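PDB 6MEL: succinate--CoA ligase subunit alpha from Campylobacter jejuni, which is the alpha subunit of a two-subunit ligase, built from a Rossmann-like CoA-binding domain followed by a CoA-ligase family domain. Local coordinates for residues 10-15 against 58-63; 14-19 against 23-28; 27-32 against 47-52; 66-71 against 133-138. All coordinates share one frame; numbering follows the deposited sequence.

Interaction 1 of 4, residues 10-15 against 58-63; sequences KVIVQG and ADAVKA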
loop_
_atom_site.group_PDB
_atom_site.type_symbol
_atom_site.label_atom_id
_atom_site.label_comp_id
_atom_site.label_asym_id
_atom_site.label_seq_id
_atom_site.Cartn_x
_atom_site.Cartn_y
_atom_site.Cartn_z
ATOM N N LYS A 10 11.500 -16.724 24.224
ATOM C CA LYS A 10 10.376 -16.265 25.020
ATOM C C LYS A 10 9.657 -15.117 24.318
ATOM O O LYS A 10 10.305 -14.130 23.946
ATOM C CB LYS A 10 10.873 -15.773 26.373
ATOM C CG LYS A 10 11.630 -16.836 27.161
ATOM C CD LYS A 10 11.497 -16.689 28.659
ATOM C CE LYS A 10 12.829 -16.668 29.363
ATOM N NZ LYS A 10 13.484 -15.363 29.108
ATOM N N VAL A 11 8.328 -15.235 24.235
ATOM C CA VAL A 11 7.499 -14.327 23.479
ATOM C C VAL A 11 6.367 -13.816 24.363
ATOM O O VAL A 11 5.679 -14.628 24.958
ATOM C CB VAL A 11 6.885 -15.043 22.261
ATOM C CG1 VAL A 11 5.913 -14.129 21.511
ATOM C CG2 VAL A 11 7.955 -15.612 21.334
ATOM N N ILE A 12 6.128 -12.495 24.341
ATOM C CA ILE A 12 4.922 -11.904 24.859
ATOM C C ILE A 12 4.051 -11.459 23.694
ATOM O O ILE A 12 4.552 -11.120 22.600
ATOM C CB ILE A 12 5.214 -10.730 25.795
ATOM C CG1 ILE A 12 6.144 -9.719 25.138
ATOM C CG2 ILE A 12 5.771 -11.228 27.111
ATOM C CD1 ILE A 12 6.264 -8.437 25.920
ATOM N N VAL A 13 2.751 -11.392 23.955
ATOM C CA VAL A 13 1.784 -10.990 22.937
ATOM C C VAL A 13 1.176 -9.657 23.372
ATOM O O VAL A 13 0.602 -9.551 24.437
ATOM C CB VAL A 13 0.708 -12.072 22.772
ATOM C CG1 VAL A 13 -0.315 -11.682 21.737
ATOM C CG2 VAL A 13 1.310 -13.442 22.467
ATOM N N GLN A 14 1.294 -8.633 22.524
ATOM C CA GLN A 14 0.589 -7.376 22.758
ATOM C C GLN A 14 -0.768 -7.506 22.054
ATOM O O GLN A 14 -0.847 -7.938 20.892
ATOM C CB GLN A 14 1.439 -6.185 22.319
ATOM C CG GLN A 14 2.684 -5.957 23.167
ATOM C CD GLN A 14 3.651 -4.968 22.575
ATOM O OE1 GLN A 14 4.759 -5.331 22.178
ATOM N NE2 GLN A 14 3.235 -3.706 22.522
ATOM N N GLY A 15 -1.842 -7.186 22.785
ATOM C CA GLY A 15 -3.215 -7.420 22.321
ATOM C C GLY A 15 -3.650 -8.871 22.545
ATOM O O GLY A 15 -4.465 -9.418 21.808
ATOM N N ALA A 58 6.238 -3.175 30.001
ATOM C CA ALA A 58 7.312 -3.038 31.001
ATOM C C ALA A 58 7.111 -4.043 32.147
ATOM O O ALA A 58 8.070 -4.682 32.546
ATOM C CB ALA A 58 7.379 -1.627 31.536
ATOM N N ASP A 59 5.872 -4.193 32.625
ATOM C CA ASP A 59 5.524 -5.194 33.691
ATOM C C ASP A 59 5.783 -6.620 33.202
ATOM O O ASP A 59 6.351 -7.434 33.922
ATOM C CB ASP A 59 4.059 -5.089 34.118
ATOM C CG ASP A 59 3.720 -3.862 34.961
ATOM O OD1 ASP A 59 4.646 -3.226 35.442
ATOM O OD2 ASP A 59 2.519 -3.558 35.126
ATOM N N ALA A 60 5.416 -6.906 31.947
ATOM C CA ALA A 60 5.596 -8.225 31.383
ATOM C C ALA A 60 7.084 -8.567 31.275
ATOM O O ALA A 60 7.496 -9.699 31.568
ATOM C CB ALA A 60 4.938 -8.314 30.028
ATOM N N VAL A 61 7.892 -7.611 30.811
ATOM C CA VAL A 61 9.329 -7.853 30.605
ATOM C C VAL A 61 10.028 -8.074 31.977
ATOM O O VAL A 61 10.902 -8.918 32.110
ATOM C CB VAL A 61 9.960 -6.697 29.814
ATOM C CG1 VAL A 61 11.473 -6.642 30.002
ATOM C CG2 VAL A 61 9.591 -6.795 28.343
ATOM N N LYS A 62 9.650 -7.297 32.990
ATOM C CA LYS A 62 10.190 -7.446 34.344
ATOM C C LYS A 62 9.863 -8.847 34.914
ATOM O O LYS A 62 10.747 -9.500 35.464
ATOM C CB LYS A 62 9.649 -6.323 35.230
ATOM C CG LYS A 62 10.073 -6.394 36.693
ATOM C CD LYS A 62 9.905 -5.078 37.456
ATOM C CE LYS A 62 8.481 -4.789 37.897
ATOM N NZ LYS A 62 8.445 -4.431 39.339
ATOM N N ALA A 63 8.622 -9.326 34.734
ATOM C CA ALA A 63 8.216 -10.610 35.283
ATOM C C ALA A 63 8.791 -11.760 34.454
ATOM O O ALA A 63 9.195 -12.720 35.043
ATOM C CB ALA A 63 6.713 -10.715 35.386
#
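Ile12, on strand 10-14, reaches helix 57-64 with two separate branches, one for each of two consecutive helix residues. Its CG2 lies 4.2 Å from the methyl, Ala60 CB, and its longer arm puts CD1 alongside Val61, 4.4 Å from Val61 CG2. The first torsion explains the division of labour: with chi1 at 52°, CG1 sits between the backbone N and the carbonyl carbon, and an extended chi2 then carries CD1 away toward Val61, leaving CG2 for Ala60. Consistent with the small alanine side chain, the CA atoms of Ile12 and Ala60 are 7.5 Å apart.

The Ile12–Ala60 end is the firmer part, both residues being buried. Val61 is different: its CA–CB bond runs past the strand instead of at it, its contact is longer, and it is partly exposed. Ala58, Lys62 and Ala63 lie on the exposed side of the helix and do not touch the strand. No hydrogen bond crosses the contact, so apolar packing alone joins the two segments. The helix thus packs on a face of the Rossmann-like sheet, of which strand 10-14 is an inner strand. Around it, Ile39 of the adjacent strand 34-39 touches both Ile12 and Ala60, Phe54 of strand 51-54 packs on Ala60, and the backbone of Ile12 pairs on its other flank with Val68 and Leu70 of strand 68-71.

Interaction 2 of 4, residues 14-19 against 23-28; sequences QGFTGK and FHAEQC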
loop_
_atom_site.group_PDB
_atom_site.type_symbol
_atom_site.label_atom_id
_atom_site.label_comp_id
_atom_site.label_asym_id
_atom_site.label_seq_id
_atom_site.Cartn_x
_atom_site.Cartn_y
_atom_site.Cartn_z
ATOM N N GLN A 14 1.294 -8.633 22.524
ATOM C CA GLN A 14 0.589 -7.376 22.758
ATOM C C GLN A 14 -0.768 -7.506 22.054
ATOM O O GLN A 14 -0.847 -7.938 20.892
ATOM C CB GLN A 14 1.439 -6.185 22.319
ATOM C CG GLN A 14 2.684 -5.957 23.167
ATOM C CD GLN A 14 3.651 -4.968 22.575
ATOM O OE1 GLN A 14 4.759 -5.331 22.178
ATOM N NE2 GLN A 14 3.235 -3.706 22.522
ATOM N N GLY A 15 -1.842 -7.186 22.785
ATOM C CA GLY A 15 -3.215 -7.420 22.321
ATOM C C GLY A 15 -3.650 -8.871 22.545
ATOM O O GLY A 15 -4.465 -9.418 21.808
ATOM N N PHE A 16 -3.204 -9.435 23.667
ATOM C CA PHE A 16 -3.284 -10.850 23.960
ATOM C C PHE A 16 -4.731 -11.341 24.108
ATOM O O PHE A 16 -4.981 -12.469 23.796
ATOM C CB PHE A 16 -2.508 -11.120 25.246
ATOM C CG PHE A 16 -2.249 -12.549 25.640
ATOM C CD1 PHE A 16 -2.041 -13.543 24.709
ATOM C CD2 PHE A 16 -2.121 -12.873 26.983
ATOM C CE1 PHE A 16 -1.731 -14.836 25.099
ATOM C CE2 PHE A 16 -1.805 -14.162 27.374
ATOM C CZ PHE A 16 -1.622 -15.144 26.433
ATOM N N THR A 17 -5.665 -10.516 24.601
ATOM C CA THR A 17 -6.992 -11.035 24.934
ATOM C C THR A 17 -7.987 -10.774 23.814
ATOM O O THR A 17 -9.076 -11.214 23.916
ATOM C CB THR A 17 -7.569 -10.492 26.250
ATOM O OG1 THR A 17 -7.616 -9.072 26.211
ATOM C CG2 THR A 17 -6.775 -10.943 27.448
ATOM N N GLY A 18 -7.609 -10.038 22.769
ATOM C CA GLY A 18 -8.466 -9.913 21.639
ATOM C C GLY A 18 -8.790 -11.285 21.034
ATOM O O GLY A 18 -8.065 -12.256 21.217
ATOM N N LYS A 19 -9.884 -11.343 20.275
ATOM C CA LYS A 19 -10.420 -12.593 19.757
ATOM C C LYS A 19 -9.428 -13.266 18.796
ATOM O O LYS A 19 -9.075 -14.437 18.936
ATOM C CB LYS A 19 -11.742 -12.306 19.044
ATOM C CG LYS A 19 -12.868 -13.258 19.385
ATOM C CD LYS A 19 -13.982 -13.249 18.355
ATOM C CE LYS A 19 -14.634 -14.607 18.189
ATOM N NZ LYS A 19 -15.511 -14.629 16.995
ATOM N N PHE A 23 -7.044 -16.718 19.224
ATOM C CA PHE A 23 -7.057 -17.794 18.272
ATOM C C PHE A 23 -5.619 -18.104 17.814
ATOM O O PHE A 23 -5.185 -19.248 17.901
ATOM C CB PHE A 23 -7.946 -17.425 17.078
ATOM C CG PHE A 23 -7.960 -18.478 16.007
ATOM C CD1 PHE A 23 -8.896 -19.514 16.036
ATOM C CD2 PHE A 23 -7.000 -18.473 15.004
ATOM C CE1 PHE A 23 -8.881 -20.509 15.057
ATOM C CE2 PHE A 23 -6.965 -19.474 14.039
ATOM C CZ PHE A 23 -7.925 -20.480 14.052
ATOM N N HIS A 24 -4.867 -17.082 17.350
ATOM C CA HIS A 24 -3.563 -17.321 16.801
ATOM C C HIS A 24 -2.566 -17.696 17.901
ATOM O O HIS A 24 -1.747 -18.578 17.681
ATOM C CB HIS A 24 -3.088 -16.147 15.938
ATOM C CG HIS A 24 -3.887 -16.039 14.686
ATOM N ND1 HIS A 24 -3.775 -16.965 13.669
ATOM C CD2 HIS A 24 -4.841 -15.159 14.309
ATOM C CE1 HIS A 24 -4.592 -16.615 12.689
ATOM N NE2 HIS A 24 -5.283 -15.529 13.072
ATOM N N ALA A 25 -2.601 -17.005 19.039
ATOM C CA ALA A 25 -1.687 -17.302 20.191
ATOM C C ALA A 25 -1.788 -18.782 20.586
ATOM O O ALA A 25 -0.757 -19.441 20.837
ATOM C CB ALA A 25 -1.967 -16.424 21.392
ATOM N N GLU A 26 -3.004 -19.324 20.565
ATOM C CA GLU A 26 -3.256 -20.728 20.930
ATOM C C GLU A 26 -2.584 -21.636 19.893
ATOM O O GLU A 26 -1.867 -22.568 20.237
ATOM C CB GLU A 26 -4.771 -20.941 21.035
ATOM C CG GLU A 26 -5.196 -22.280 21.622
ATOM C CD GLU A 26 -6.694 -22.358 21.880
ATOM O OE1 GLU A 26 -7.475 -22.175 20.923
ATOM O OE2 GLU A 26 -7.081 -22.561 23.045
ATOM N N GLN A 27 -2.838 -21.353 18.601
ATOM C CA GLN A 27 -2.175 -22.125 17.530
ATOM C C GLN A 27 -0.644 -21.995 17.630
ATOM O O GLN A 27 0.048 -22.979 17.460
ATOM C CB GLN A 27 -2.672 -21.719 16.152
ATOM C CG GLN A 27 -4.144 -22.045 15.945
ATOM C CD GLN A 27 -4.459 -22.189 14.479
ATOM O OE1 GLN A 27 -3.724 -21.731 13.601
ATOM N NE2 GLN A 27 -5.527 -22.910 14.211
ATOM N N CYS A 28 -0.112 -20.808 17.951
ATOM C CA CYS A 28 1.362 -20.634 18.076
ATOM C C CYS A 28 1.906 -21.510 19.227
ATOM O O CYS A 28 2.924 -22.199 19.090
ATOM C CB CYS A 28 1.748 -19.169 18.270
ATOM S SG CYS A 28 1.416 -18.131 16.804
#
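Phe16 and Ala25 meet across the first beta-loop-alpha unit of the Rossmann-like domain, where the chain leaves strand 10-14, makes a tight turn and enters helix 19-31. The phenyl ring offers its edge to the helix: CE1 lies 4.0 Å from Ala25 CB, and the methyl sits near the ring plane and not over a face. Ala25 points its CB at the loop, whereas the CA–CB bond of Phe16 runs past the helix and only the far end of the ring closes in. With CG anti to the backbone N (chi1 -170°), the ring swings beside its own carbonyl carbon and reaches Ala25. The ring also makes an edge-to-face contact with His48.

The backbone of the loop forms a type I turn from Gly15 to Gly18, closed by a weak bond from Gly18 N to Gly15 O at 3.3 Å. Gly18 then takes the N-cap position, and the helix starts at Lys19.

One turn further on, Phe23 leads its ring away from the loop. It lies crosswise to the neighbouring His24, with Phe23 CD2 3.7 Å above the plane of the imidazole and over its centre. This face of the helix belongs to the subunit interface, since Phe23, His24 and Gln27 all pack on apolar side chains of the other protein chain. The first turn of the helix is closed by the backbone bond from Phe23 N to Lys19 O, 3.1 Å long, and Phe23 CB stands 3.7 Å from Lys19 O.

Interaction 3 of 4, residues 27-32 against 47-52; sequences QCMAYG and THLGKP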
loop_
_atom_site.group_PDB
_atom_site.type_symbol
_atom_site.label_atom_id
_atom_site.label_comp_id
_atom_site.label_asym_id
_atom_site.label_seq_id
_atom_site.Cartn_x
_atom_site.Cartn_y
_atom_site.Cartn_z
ATOM N N GLN A 27 -2.838 -21.353 18.601
ATOM C CA GLN A 27 -2.175 -22.125 17.530
ATOM C C GLN A 27 -0.644 -21.995 17.630
ATOM O O GLN A 27 0.048 -22.979 17.460
ATOM C CB GLN A 27 -2.672 -21.719 16.152
ATOM C CG GLN A 27 -4.144 -22.045 15.945
ATOM C CD GLN A 27 -4.459 -22.189 14.479
ATOM O OE1 GLN A 27 -3.724 -21.731 13.601
ATOM N NE2 GLN A 27 -5.527 -22.910 14.211
ATOM N N CYS A 28 -0.112 -20.808 17.951
ATOM C CA CYS A 28 1.362 -20.634 18.076
ATOM C C CYS A 28 1.906 -21.510 19.227
ATOM O O CYS A 28 2.924 -22.199 19.090
ATOM C CB CYS A 28 1.748 -19.169 18.270
ATOM S SG CYS A 28 1.416 -18.131 16.804
ATOM N N MET A 29 1.205 -21.499 20.355
ATOM C CA MET A 29 1.592 -22.325 21.497
ATOM C C MET A 29 1.556 -23.819 21.142
ATOM O O MET A 29 2.522 -24.531 21.418
ATOM C CB MET A 29 0.694 -22.047 22.700
ATOM C CG MET A 29 1.023 -20.714 23.360
ATOM S SD MET A 29 -0.295 -20.139 24.512
ATOM C CE MET A 29 0.673 -20.072 26.005
ATOM N N ALA A 30 0.506 -24.263 20.453
ATOM C CA ALA A 30 0.376 -25.682 20.064
ATOM C C ALA A 30 1.507 -26.054 19.114
ATOM O O ALA A 30 1.951 -27.186 19.130
ATOM C CB ALA A 30 -0.970 -25.983 19.427
ATOM N N TYR A 31 1.974 -25.102 18.293
ATOM C CA TYR A 31 3.051 -25.405 17.363
ATOM C C TYR A 31 4.412 -25.490 18.076
ATOM O O TYR A 31 5.372 -25.945 17.476
ATOM C CB TYR A 31 3.078 -24.316 16.282
ATOM C CG TYR A 31 3.865 -24.661 15.048
ATOM C CD1 TYR A 31 3.356 -25.560 14.129
ATOM C CD2 TYR A 31 5.136 -24.146 14.829
ATOM C CE1 TYR A 31 4.056 -25.878 12.971
ATOM C CE2 TYR A 31 5.848 -24.455 13.674
ATOM C CZ TYR A 31 5.302 -25.321 12.739
ATOM O OH TYR A 31 5.982 -25.661 11.592
ATOM N N GLY A 32 4.520 -24.981 19.314
ATOM C CA GLY A 32 5.771 -25.089 20.097
ATOM C C GLY A 32 6.310 -23.748 20.589
ATOM O O GLY A 32 7.305 -23.707 21.306
ATOM N N THR A 47 -5.232 -14.284 34.033
ATOM C CA THR A 47 -4.648 -15.408 33.354
ATOM C C THR A 47 -5.391 -15.587 32.018
ATOM O O THR A 47 -6.615 -15.395 31.959
ATOM C CB THR A 47 -4.711 -16.651 34.252
ATOM O OG1 THR A 47 -3.742 -16.473 35.287
ATOM C CG2 THR A 47 -4.351 -17.920 33.534
ATOM N N HIS A 48 -4.650 -15.946 30.956
ATOM C CA HIS A 48 -5.221 -16.124 29.583
ATOM C C HIS A 48 -4.361 -17.154 28.844
ATOM O O HIS A 48 -3.105 -17.081 28.853
ATOM C CB HIS A 48 -5.393 -14.755 28.878
ATOM C CG HIS A 48 -5.993 -14.819 27.509
ATOM N ND1 HIS A 48 -7.302 -15.165 27.282
ATOM C CD2 HIS A 48 -5.450 -14.607 26.283
ATOM C CE1 HIS A 48 -7.572 -15.107 25.980
ATOM N NE2 HIS A 48 -6.450 -14.751 25.343
ATOM N N LEU A 49 -5.030 -18.205 28.355
ATOM C CA LEU A 49 -4.378 -19.356 27.742
ATOM C C LEU A 49 -3.279 -19.897 28.650
ATOM O O LEU A 49 -2.214 -20.292 28.172
ATOM C CB LEU A 49 -3.793 -18.931 26.390
ATOM C CG LEU A 49 -4.819 -18.462 25.367
ATOM C CD1 LEU A 49 -4.117 -17.995 24.093
ATOM C CD2 LEU A 49 -5.807 -19.597 25.055
ATOM N N GLY A 50 -3.561 -19.923 29.949
ATOM C CA GLY A 50 -2.670 -20.438 30.994
ATOM C C GLY A 50 -1.447 -19.576 31.277
ATOM O O GLY A 50 -0.506 -20.043 31.921
ATOM N N LYS A 51 -1.437 -18.311 30.841
ATOM C CA LYS A 51 -0.272 -17.461 31.030
ATOM C C LYS A 51 -0.694 -16.143 31.648
ATOM O O LYS A 51 -1.838 -15.739 31.522
ATOM C CB LYS A 51 0.388 -17.192 29.669
ATOM C CG LYS A 51 0.824 -18.446 28.945
ATOM C CD LYS A 51 1.945 -19.142 29.665
ATOM C CE LYS A 51 2.208 -20.517 29.087
ATOM N NZ LYS A 51 3.356 -21.111 29.806
ATOM N N PRO A 52 0.241 -15.421 32.292
ATOM C CA PRO A 52 -0.076 -14.138 32.908
ATOM C C PRO A 52 -0.341 -13.013 31.893
ATOM O O PRO A 52 0.254 -12.975 30.811
ATOM C CB PRO A 52 1.145 -13.871 33.804
ATOM C CG PRO A 52 2.266 -14.679 33.197
ATOM C CD PRO A 52 1.608 -15.881 32.548
#
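Met29 stretches from helix 19-31 onto the tip of a beta hairpin and sets SD against Leu49 and CE against Lys51. The terminal methyl is pressed into the aliphatic part of the lysine: Met29 CE lies 3.4 Å from Lys51 CG and 3.5 Å from Lys51 CE, both tighter than ordinary carbon contact. The two chains run past each other in opposite directions. On the leucine side, Met29 SD is 4.1 Å from Leu49 CB, and Met29 CE stands 3.6 Å from Leu49 O.

A bend at chi2 of Lys51 (-67°) turns its otherwise extended outer chain, and CG and CE of that chain lie along Met29 CE. Behind these residues stands the type I' turn from His48 to Lys51, locked by a reciprocal pair of backbone bonds, His48 N to Lys51 O and Lys51 N to His48 O. Leu49 CG also rests over one face of the His48 ring, offset toward its rim, and His48 NE2 is hydrogen-bonded to Thr22 OG1 of the same helix that carries Met29. Three residues past Met29 the helix ends in a Schellman motif at Gly32.

No hydrogen bond links the two segments, and the charged end of Lys51 continues beyond the methyl. Hairpin and helix are therefore joined here by dispersion forces between a thioether, Leu49 and the hydrocarbon portion of a lysine, in a partly exposed setting.

Interaction 4 of 4, residues 66-71 against 133-138; sequences ADVSLI and CKLGIM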
loop_
_atom_site.group_PDB
_atom_site.type_symbol
_atom_site.label_atom_id
_atom_site.label_comp_id
_atom_site.label_asym_id
_atom_site.label_seq_id
_atom_site.Cartn_x
_atom_site.Cartn_y
_atom_site.Cartn_z
ATOM N N ALA A 66 11.104 -11.844 28.774
ATOM C CA ALA A 66 10.897 -11.948 27.293
ATOM C C ALA A 66 11.582 -10.773 26.579
ATOM O O ALA A 66 11.571 -9.675 27.099
ATOM C CB ALA A 66 9.421 -11.927 26.996
ATOM N N ASP A 67 12.182 -11.018 25.410
ATOM C CA ASP A 67 12.696 -9.909 24.618
ATOM C C ASP A 67 12.177 -9.959 23.185
ATOM O O ASP A 67 12.676 -9.223 22.322
ATOM C CB ASP A 67 14.213 -9.766 24.735
ATOM C CG ASP A 67 15.024 -10.920 24.201
ATOM O OD1 ASP A 67 14.436 -11.841 23.613
ATOM O OD2 ASP A 67 16.238 -10.892 24.429
ATOM N N VAL A 68 11.144 -10.770 22.953
ATOM C CA VAL A 68 10.479 -10.822 21.685
ATOM C C VAL A 68 8.988 -10.592 21.922
ATOM O O VAL A 68 8.441 -11.177 22.809
ATOM C CB VAL A 68 10.756 -12.153 20.965
ATOM C CG1 VAL A 68 10.075 -12.188 19.619
ATOM C CG2 VAL A 68 12.259 -12.385 20.820
ATOM N N SER A 69 8.367 -9.724 21.120
ATOM C CA SER A 69 6.960 -9.462 21.229
ATOM C C SER A 69 6.261 -9.721 19.895
ATOM O O SER A 69 6.786 -9.407 18.792
ATOM C CB SER A 69 6.713 -8.046 21.691
ATOM O OG SER A 69 5.324 -7.828 21.857
ATOM N N LEU A 70 5.033 -10.214 19.998
ATOM C CA LEU A 70 4.153 -10.486 18.853
ATOM C C LEU A 70 2.921 -9.586 19.013
ATOM O O LEU A 70 2.180 -9.683 20.032
ATOM C CB LEU A 70 3.788 -11.969 18.857
ATOM C CG LEU A 70 2.726 -12.419 17.847
ATOM C CD1 LEU A 70 3.114 -12.119 16.417
ATOM C CD2 LEU A 70 2.511 -13.913 17.982
ATOM N N ILE A 71 2.715 -8.693 18.041
ATOM C CA ILE A 71 1.781 -7.566 18.190
ATOM C C ILE A 71 0.567 -7.730 17.275
ATOM O O ILE A 71 0.692 -7.739 16.029
ATOM C CB ILE A 71 2.510 -6.246 17.926
ATOM C CG1 ILE A 71 3.705 -6.087 18.876
ATOM C CG2 ILE A 71 1.530 -5.083 17.985
ATOM C CD1 ILE A 71 4.415 -4.776 18.788
ATOM N N CYS A 133 8.678 -23.187 16.086
ATOM C CA CYS A 133 7.899 -22.092 16.637
ATOM C C CYS A 133 7.344 -21.239 15.507
ATOM O O CYS A 133 7.900 -21.174 14.394
ATOM C CB CYS A 133 8.724 -21.205 17.558
ATOM S SG CYS A 133 10.015 -20.286 16.689
ATOM N N LYS A 134 6.256 -20.560 15.819
ATOM C CA LYS A 134 5.677 -19.613 14.886
ATOM C C LYS A 134 5.117 -18.415 15.660
ATOM O O LYS A 134 4.543 -18.560 16.746
ATOM C CB LYS A 134 4.666 -20.333 13.988
ATOM C CG LYS A 134 3.223 -20.336 14.455
ATOM C CD LYS A 134 2.323 -21.054 13.502
ATOM C CE LYS A 134 0.845 -21.026 13.858
ATOM N NZ LYS A 134 0.224 -19.748 13.425
ATOM N N LEU A 135 5.360 -17.221 15.117
ATOM C CA LEU A 135 4.894 -15.959 15.729
ATOM C C LEU A 135 4.104 -15.223 14.659
ATOM O O LEU A 135 4.692 -14.566 13.777
ATOM C CB LEU A 135 6.076 -15.105 16.173
ATOM C CG LEU A 135 6.874 -15.527 17.410
ATOM C CD1 LEU A 135 7.748 -16.734 17.117
ATOM C CD2 LEU A 135 7.762 -14.389 17.842
ATOM N N GLY A 136 2.786 -15.408 14.688
ATOM C CA GLY A 136 1.950 -14.861 13.653
ATOM C C GLY A 136 0.849 -15.814 13.253
ATOM O O GLY A 136 0.397 -16.623 14.081
ATOM N N ILE A 137 0.406 -15.652 12.009
ATOM C CA ILE A 137 -0.865 -16.163 11.530
ATOM C C ILE A 137 -0.639 -17.199 10.418
ATOM O O ILE A 137 -1.583 -17.603 9.722
ATOM C CB ILE A 137 -1.764 -15.020 11.025
ATOM C CG1 ILE A 137 -1.160 -14.334 9.797
ATOM C CG2 ILE A 137 -2.101 -14.033 12.145
ATOM C CD1 ILE A 137 -2.106 -13.320 9.121
ATOM N N MET A 138 0.610 -17.638 10.219
ATOM C CA MET A 138 0.851 -18.593 9.131
ATOM C C MET A 138 0.392 -20.002 9.532
ATOM O O MET A 138 0.471 -20.376 10.702
ATOM C CB MET A 138 2.322 -18.610 8.716
ATOM C CG MET A 138 3.260 -19.111 9.786
ATOM S SD MET A 138 3.457 -17.949 11.183
ATOM C CE MET A 138 4.389 -16.681 10.317
#
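Next to the place where Leu70 packs on Leu135 and Gly136, the ammonium nitrogen of the buried Lys134 is held by two carbonyls of its own segment. Lys134 NZ gives a hydrogen bond to Met138 O at 2.8 Å, tilted 19° from that carbonyl plane, and a weak one to Gly136 O at 3.2 Å. The lysine thus reaches forward to the bend that follows strand 133-136; its CA–CB bond points away from strand 68-71.

Leu135, next in the strand, faces the other way, and the contact forms there. Leu70 lays both methyls on one face of the peptide between Leu135 and Gly136: its CD1 is 3.7 Å from Leu135 C, and its CD2 reaches 3.6 Å from Gly136 N. A chi1 of 172° sends CG of Leu70 toward that peptide, and chi2 (59°) turns the two methyls onto it. Two residues earlier, Val68 CG1 meets Leu135 CD2 at 3.7 Å, the two side chains crossing at about a right angle. Val11 of strand 10-14 touches both Leu70 and Leu135 and extends the apolar layer.

The strand axes approach to 7.4 Å at 48° without any hydrogen bond between them. This is face packing of two different sheets: strand 68-71 lies inside the parallel part of the Rossmann-like sheet, while strand 133-136 is, within this chain, an outermost strand of the second sheet.

In the fold
Interactions 1, 2 and 3 lie within the CoA-binding domain, and interaction 4 connects that region to the second sheet. Interactions 2 and 3 share helix 19-31 and are the closest pair, with centres about 8 Å apart; interaction 1 starts from the same stretch as interaction 2, interaction 3 is nested inside the loop closed by interaction 1, and interaction 4 follows in series. Strands 10-14 and 68-71 are neighbours in one sheet, so interactions 1 and 4 touch directly, through Gln14 OE1 and Ser69 OG among others, with centres about 11 Å apart. The hairpin forms one edge of this Rossmann-like sheet, while helices 57-64 and 19-31 and strand 133-136 pack against it.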